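Local coordinates for LPP20 lipofamily protein (Helicobacter pylori R046Wa, PDB 4KZS) that is a secreted protein of unknown function whose fold includes a three-helix bundle and a C-terminal part probably related to the TolB N-terminal domain, suggesting a link to the Tol-Pal system, at residues Glu250-Glu253 with Lys254-Asn257. Residues are numbered along the deposited sequence; the frame is centred on the assembly and turned at random.
Sequences EVDE and KNKN
Val251 meets Asn255 one turn further on, and the backbone bond between them shows how a helix settles into its repeat. Asn255 N donates to Val251 O at 3.3 Å with an N-H...O angle of 163°. The same oxygen also appears to accept from Lys254 N, though that nitrogen is less surely placed. The i+4 to i pattern continues with Lys256 N to Asp252 O, its nitrogen also uncertain, and with a weak bond from Asn257 N to Glu253 O of 3.1 Å.

Nonpolar contact comes chiefly from Lys254. Its CG lies anti to the backbone N (chi1 180°), and bends at chi3 and chi4 then fold the chain back, bringing CE to 3.5 Å from Val251 CG2.

The side-chain amide of Asn255 crosses Val251 and Asp252 at about a right angle, its plane turned 69° from the Asp252 carboxylate; which amide atom faces Val251 O and which the carboxylate is unsure.

Glu253, its chain extended, has its OE2 accepting a hydrogen bond from Ser223 N. The backbone bonds are those of an alpha-helix near its N-terminal end, here helix 252-262, whose Lys254 and Asn257 side chains touch helix 190-200 in the C-terminal domain, probably akin to the TolB N-terminal domain.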
# COMPACT_ATOMS: atom_id res chain seq x y z
N GLU A 250 -8.68 12.65 29.56
CA GLU A 250 -8.62 13.21 28.20
C GLU A 250 -7.56 12.43 27.38
O GLU A 250 -6.95 12.97 26.45
CB GLU A 250 -8.31 14.72 28.27
CG GLU A 250 -8.11 15.47 26.93
CD GLU A 250 -7.63 16.92 27.11
OE1 GLU A 250 -8.40 17.74 27.64
OE2 GLU A 250 -6.49 17.25 26.71
N VAL A 251 -7.36 11.16 27.73
CA VAL A 251 -6.47 10.23 27.01
C VAL A 251 -6.75 10.28 25.51
O VAL A 251 -5.91 9.89 24.70
CB VAL A 251 -6.64 8.77 27.50
CG1 VAL A 251 -8.00 8.19 27.13
CG2 VAL A 251 -5.55 7.87 26.98
N ASP A 252 -7.94 10.76 25.16
CA ASP A 252 -8.43 10.79 23.79
C ASP A 252 -7.67 11.67 22.83
O ASP A 252 -7.68 11.36 21.65
CB ASP A 252 -9.91 11.16 23.74
CG ASP A 252 -10.80 9.95 23.54
OD1 ASP A 252 -10.65 8.99 24.33
OD2 ASP A 252 -11.63 9.96 22.59
N GLU A 253 -7.04 12.75 23.28
CA GLU A 253 -6.27 13.53 22.31
C GLU A 253 -5.24 12.61 21.65
O GLU A 253 -4.76 12.88 20.55
CB GLU A 253 -5.58 14.77 22.89
CG GLU A 253 -4.83 15.52 21.78
CD GLU A 253 -4.16 16.82 22.20
OE1 GLU A 253 -3.61 16.90 23.31
OE2 GLU A 253 -4.17 17.77 21.38
N LYS A 254 -4.95 11.52 22.34
CA LYS A 254 -4.06 10.48 21.84
C LYS A 254 -4.86 9.49 20.98
O LYS A 254 -4.68 9.39 19.76
CB LYS A 254 -3.38 9.79 23.04
CG LYS A 254 -2.41 8.66 22.74
CD LYS A 254 -1.69 8.18 23.99
CE LYS A 254 -2.64 7.58 25.01
NZ LYS A 254 -3.47 6.49 24.42
N ASN A 255 -5.78 8.78 21.64
CA ASN A 255 -6.68 7.82 21.01
C ASN A 255 -7.29 8.36 19.71
O ASN A 255 -7.64 7.62 18.79
CB ASN A 255 -7.80 7.44 22.00
CG ASN A 255 -7.34 7.46 23.47
OD1 ASN A 255 -8.17 7.51 24.39
ND2 ASN A 255 -6.03 7.41 23.70
N LYS A 256 -7.42 9.68 19.64
CA LYS A 256 -8.00 10.34 18.50
C LYS A 256 -6.88 10.80 17.58
O LYS A 256 -7.07 10.85 16.37
CB LYS A 256 -8.87 11.53 18.94
CG LYS A 256 -9.50 12.32 17.79
CD LYS A 256 -9.49 13.83 18.01
CE LYS A 256 -8.10 14.47 18.06
NZ LYS A 256 -7.30 14.37 16.82
N ASN A 257 -5.73 11.15 18.14
CA ASN A 257 -4.61 11.59 17.29
C ASN A 257 -4.14 10.49 16.31
O ASN A 257 -3.83 10.77 15.15
CB ASN A 257 -3.41 12.10 18.08
CG ASN A 257 -2.36 12.73 17.18
OD1 ASN A 257 -2.57 12.84 15.98
ND2 ASN A 257 -1.24 13.12 17.76